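Side-chain contacts in L-arabinose ABC transporter, periplasmic L-arabinose-binding protein (PDB 4KZK), which probably captures L-arabinose and related sugars such as beta-D-galactose in the periplasm for delivery to an ABC transporter: residues E59-D64 with D297-M302; E78-A83 with V95-P100. All blocks are in the same frame, centred on the assembly; numbering follows the deposited sequence.

Contact 1 of 2, residues E59-D64 with D297-M302; sequences EQAAKD and DTSVNM
A61 meets S299 methyl to methylene: CB of A61 lies 3.7 Å from CB of S299, where the two segments come closest, with 6.4 Å between the CA atoms of A61 and S299. Both CB atoms are directed at the opposite segment, so the short side chains face each other directly. V300 reaches the same methyl from the next position along its helix. Its CG2 stands 4.3 Å from A61 CB, a looser touch made by one branch of the isopropyl group.

The hydroxyl of S299 takes no part in this apolar meeting. Its OG sits beside the backbone N, opposite the carbonyl carbon (chi1 -65°), and hydrogen-bonds to the carbonyl oxygen of G295 one turn back, so the polar end is satisfied within its own helix. F67, just past the end of helix 49-65, touches both A61 and S299, while F41 of the central sheet packs on S299. Near A61, D64 OD2 is hydrogen-bonded to the hydroxyl of Y296, a polar tie between the same helices.

Helix 49-65 thus packs against helix 291-308, which is distant in sequence but returns to the N-terminal lobe of this periplasmic sugar-binding fold. With no hydrogen bond between the two segments themselves, the join there rests on van der Waals contact, and the small alanine and serine allow the backbones their close approach.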
loop_
_atom_site.group_PDB
_atom_site.type_symbol
_atom_site.label_atom_id
_atom_site.label_comp_id
_atom_site.label_asym_id
_atom_site.label_seq_id
_atom_site.Cartn_x
_atom_site.Cartn_y
_atom_site.Cartn_z
ATOM N N GLU A 59 16.444 -1.989 9.171
ATOM C CA GLU A 59 17.820 -2.465 9.389
ATOM C C GLU A 59 18.807 -1.326 9.544
ATOM O O GLU A 59 19.777 -1.418 10.332
ATOM C CB GLU A 59 18.300 -3.351 8.239
ATOM C CG GLU A 59 17.725 -4.750 8.230
ATOM C CD GLU A 59 18.235 -5.624 9.367
ATOM O OE1 GLU A 59 19.165 -5.220 10.126
ATOM O OE2 GLU A 59 17.713 -6.747 9.474
ATOM N N GLN A 60 18.616 -0.261 8.771
ATOM C CA GLN A 60 19.475 0.927 8.899
ATOM C C GLN A 60 19.298 1.553 10.289
ATOM O O GLN A 60 20.284 1.959 10.935
ATOM C CB GLN A 60 19.143 1.929 7.783
ATOM C CG GLN A 60 20.109 3.084 7.564
ATOM C CD GLN A 60 19.712 3.938 6.353
ATOM O OE1 GLN A 60 19.603 5.168 6.448
ATOM N NE2 GLN A 60 19.498 3.288 5.209
ATOM N N ALA A 61 18.054 1.594 10.767
ATOM C CA ALA A 61 17.754 2.084 12.119
ATOM C C ALA A 61 18.430 1.220 13.187
ATOM O O ALA A 61 18.970 1.750 14.163
ATOM C CB ALA A 61 16.245 2.140 12.337
ATOM N N ALA A 62 18.441 -0.095 12.968
ATOM C CA ALA A 62 19.053 -1.051 13.895
ATOM C C ALA A 62 20.551 -0.795 14.024
ATOM O O ALA A 62 21.091 -0.699 15.142
ATOM C CB ALA A 62 18.819 -2.471 13.427
ATOM N N LYS A 63 21.232 -0.691 12.883
ATOM C CA LYS A 63 22.665 -0.428 12.882
ATOM C C LYS A 63 22.954 0.922 13.540
ATOM O O LYS A 63 23.856 1.024 14.378
ATOM C CB LYS A 63 23.240 -0.466 11.461
ATOM N N ASP A 64 22.173 1.943 13.188
ATOM C CA ASP A 64 22.406 3.301 13.683
ATOM C C ASP A 64 22.189 3.420 15.198
ATOM O O ASP A 64 23.072 3.919 15.919
ATOM C CB ASP A 64 21.531 4.321 12.946
ATOM C CG ASP A 64 21.950 4.530 11.483
ATOM O OD1 ASP A 64 23.029 4.041 11.071
ATOM O OD2 ASP A 64 21.203 5.212 10.752
ATOM N N ASP A 297 11.844 5.579 10.634
ATOM C CA ASP A 297 11.285 6.478 11.672
ATOM C C ASP A 297 10.399 5.747 12.671
ATOM O O ASP A 297 10.389 6.073 13.858
ATOM C CB ASP A 297 10.508 7.660 11.082
ATOM C CG ASP A 297 11.412 8.673 10.417
ATOM O OD1 ASP A 297 12.605 8.380 10.264
ATOM O OD2 ASP A 297 10.907 9.750 10.060
ATOM N N THR A 298 9.641 4.764 12.204
ATOM C CA THR A 298 8.862 3.953 13.117
ATOM C C THR A 298 9.799 3.223 14.079
ATOM O O THR A 298 9.544 3.183 15.290
ATOM C CB THR A 298 8.025 2.908 12.371
ATOM O OG1 THR A 298 8.883 2.162 11.495
ATOM C CG2 THR A 298 6.883 3.585 11.599
ATOM N N SER A 299 10.881 2.651 13.553
ATOM C CA SER A 299 11.800 1.870 14.378
ATOM C C SER A 299 12.482 2.762 15.420
ATOM O O SER A 299 12.686 2.348 16.566
ATOM C CB SER A 299 12.844 1.149 13.511
ATOM O OG SER A 299 12.264 0.169 12.657
ATOM N N VAL A 300 12.819 3.987 15.031
ATOM C CA VAL A 300 13.393 4.941 15.995
ATOM C C VAL A 300 12.371 5.357 17.057
ATOM O O VAL A 300 12.712 5.430 18.254
ATOM C CB VAL A 300 14.005 6.169 15.283
ATOM C CG1 VAL A 300 14.359 7.272 16.277
ATOM C CG2 VAL A 300 15.240 5.734 14.506
ATOM N N ASN A 301 11.137 5.623 16.639
ATOM C CA ASN A 301 10.073 5.945 17.573
ATOM C C ASN A 301 9.904 4.819 18.588
ATOM O O ASN A 301 9.828 5.082 19.792
ATOM C CB ASN A 301 8.753 6.226 16.843
ATOM C CG ASN A 301 8.758 7.556 16.105
ATOM O OD1 ASN A 301 9.543 8.462 16.406
ATOM N ND2 ASN A 301 7.855 7.690 15.148
ATOM N N MET A 302 9.893 3.574 18.113
ATOM C CA MET A 302 9.855 2.407 19.003
ATOM C C MET A 302 11.082 2.335 19.927
ATOM O O MET A 302 10.941 2.144 21.127
ATOM C CB MET A 302 9.720 1.102 18.194
ATOM C CG MET A 302 9.739 -0.161 19.052
ATOM S SD MET A 302 8.406 -0.195 20.264
ATOM C CE MET A 302 6.972 -0.506 19.242
#

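Contact 2 of 2, residues E78-A83 with V95-P100; sequences EKVSTA and VIICAP
This is the helix-to-strand half of a beta-alpha-beta crossover in the N-terminal Rossmann-like lobe: helix 77-89 leads into strand 94-98, and the helix packs on the strand and on the turn just beyond it. V80 carries the helix side of the contact, its CB directed at the strand segment and its two methyls parted between two partners. CG1, anti to the backbone N (chi1 173°), meets CD1 of I97 at 3.8 Å. The isoleucine extends its CG1 branch away from its own backbone N (chi1 -177°) and continues to the terminal methyl with chi2 162°, which carries CD1 out to the helix. The V80 and I97 side chains cross at about a right angle.

The other methyl of V80, CG2, lies against the CD-CG bond of P100, 3.5 Å from P100 CD and 3.9 Å from P100 CG. The shorter of these is tighter than usual van der Waals packing, so V80 is pressed closely onto the ring. P100 also lies near the sugar site, its side chain about 4 Å from that of K44, which binds beta-D-galactose, and about 10 Å from the bound sugar itself.

Around this join, A74 adds to the packing on V80, and L119 and V42 flank I97 from the strands at either side of 94-98. Strand 94-98 runs parallel between 38-43 and 118-122, with helix 77-89 against the I97 side of the sheet and helix 291-308 against the I96 side.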
loop_
_atom_site.group_PDB
_atom_site.type_symbol
_atom_site.label_atom_id
_atom_site.label_comp_id
_atom_site.label_asym_id
_atom_site.label_seq_id
_atom_site.Cartn_x
_atom_site.Cartn_y
_atom_site.Cartn_z
ATOM N N GLU A 78 -2.861 -16.919 12.275
ATOM C CA GLU A 78 -2.065 -18.027 12.842
ATOM C C GLU A 78 -0.572 -17.647 12.917
ATOM O O GLU A 78 0.085 -17.844 13.935
ATOM C CB GLU A 78 -2.212 -19.300 11.995
ATOM N N LYS A 79 -0.049 -17.085 11.833
ATOM C CA LYS A 79 1.382 -16.729 11.745
ATOM C C LYS A 79 1.725 -15.452 12.533
ATOM O O LYS A 79 2.862 -15.280 12.992
ATOM C CB LYS A 79 1.782 -16.570 10.274
ATOM C CG LYS A 79 1.613 -17.848 9.479
ATOM C CD LYS A 79 2.665 -18.858 9.829
ATOM C CE LYS A 79 2.975 -19.734 8.616
ATOM N NZ LYS A 79 4.149 -20.584 8.893
ATOM N N VAL A 80 0.757 -14.544 12.701
ATOM C CA VAL A 80 0.948 -13.404 13.606
ATOM C C VAL A 80 1.162 -13.904 15.037
ATOM O O VAL A 80 2.070 -13.463 15.735
ATOM C CB VAL A 80 -0.240 -12.408 13.584
ATOM C CG1 VAL A 80 -0.057 -11.335 14.658
ATOM C CG2 VAL A 80 -0.398 -11.759 12.203
ATOM N N SER A 81 0.312 -14.832 15.470
ATOM C CA SER A 81 0.409 -15.382 16.819
ATOM C C SER A 81 1.774 -16.037 17.044
ATOM O O SER A 81 2.417 -15.810 18.075
ATOM C CB SER A 81 -0.762 -16.356 17.077
ATOM O OG SER A 81 -0.796 -16.805 18.421
ATOM N N THR A 82 2.227 -16.818 16.070
ATOM C CA THR A 82 3.524 -17.479 16.221
ATOM C C THR A 82 4.656 -16.470 16.118
ATOM O O THR A 82 5.679 -16.633 16.771
ATOM C CB THR A 82 3.695 -18.647 15.243
ATOM O OG1 THR A 82 3.627 -18.178 13.894
ATOM C CG2 THR A 82 2.589 -19.685 15.489
ATOM N N ALA A 83 4.461 -15.390 15.362
ATOM C CA ALA A 83 5.513 -14.371 15.267
ATOM C C ALA A 83 5.724 -13.699 16.620
ATOM O O ALA A 83 6.851 -13.471 17.050
ATOM C CB ALA A 83 5.151 -13.330 14.223
ATOM N N VAL A 95 7.453 -4.452 19.157
ATOM C CA VAL A 95 7.095 -4.965 17.829
ATOM C C VAL A 95 6.325 -3.892 17.042
ATOM O O VAL A 95 5.393 -3.226 17.559
ATOM C CB VAL A 95 6.261 -6.276 17.946
ATOM C CG1 VAL A 95 5.043 -6.083 18.840
ATOM C CG2 VAL A 95 5.854 -6.825 16.567
ATOM N N ILE A 96 6.717 -3.754 15.778
ATOM C CA ILE A 96 6.008 -2.939 14.793
ATOM C C ILE A 96 5.382 -3.923 13.816
ATOM O O ILE A 96 6.054 -4.856 13.377
ATOM C CB ILE A 96 6.982 -1.992 14.074
ATOM C CG1 ILE A 96 7.632 -1.010 15.062
ATOM C CG2 ILE A 96 6.291 -1.235 12.955
ATOM C CD1 ILE A 96 8.902 -0.369 14.562
ATOM N N ILE A 97 4.101 -3.766 13.539
ATOM C CA ILE A 97 3.401 -4.771 12.734
ATOM C C ILE A 97 2.464 -4.146 11.702
ATOM O O ILE A 97 1.767 -3.189 12.004
ATOM C CB ILE A 97 2.637 -5.776 13.634
ATOM C CG1 ILE A 97 1.967 -6.884 12.801
ATOM C CG2 ILE A 97 1.639 -5.069 14.559
ATOM C CD1 ILE A 97 1.586 -8.119 13.586
ATOM N N CYS A 98 2.479 -4.707 10.497
ATOM C CA CYS A 98 1.413 -4.491 9.525
ATOM C C CYS A 98 0.676 -5.814 9.450
ATOM O O CYS A 98 1.141 -6.742 8.798
ATOM C CB CYS A 98 1.926 -4.087 8.141
ATOM S SG CYS A 98 0.518 -3.786 7.007
ATOM N N ALA A 99 -0.436 -5.905 10.161
ATOM C CA ALA A 99 -1.153 -7.157 10.290
ATOM C C ALA A 99 -1.880 -7.502 8.997
ATOM O O ALA A 99 -2.257 -6.626 8.229
ATOM C CB ALA A 99 -2.125 -7.078 11.458
ATOM N N PRO A 100 -2.148 -8.800 8.760
ATOM C CA PRO A 100 -2.847 -9.237 7.563
ATOM C C PRO A 100 -4.359 -9.056 7.679
ATOM O O PRO A 100 -5.061 -9.164 6.684
ATOM C CB PRO A 100 -2.479 -10.719 7.481
ATOM C CG PRO A 100 -2.230 -11.123 8.872
ATOM C CD PRO A 100 -1.658 -9.932 9.558
#

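Contacts 1 and 2 lie in the same lobe, their centres about 19 Å apart. Both are apolar and largely buried, each with one partly exposed member, V300 in contact 1 and P100 in contact 2. Contact 1 joins two helices far apart in sequence, with small side chains where they meet; contact 2 joins chain neighbours and uses branched and ring side chains to seat a helix on a strand. Strand 94-98 links them: I96 CD1 packs 3.7 Å from S299 CA on one face of the sheet, while I97 serves contact 2 on the other. P100 approaches sugar-binding K44 closely, whereas the S299 side chain stays about 11 Å from that of D123.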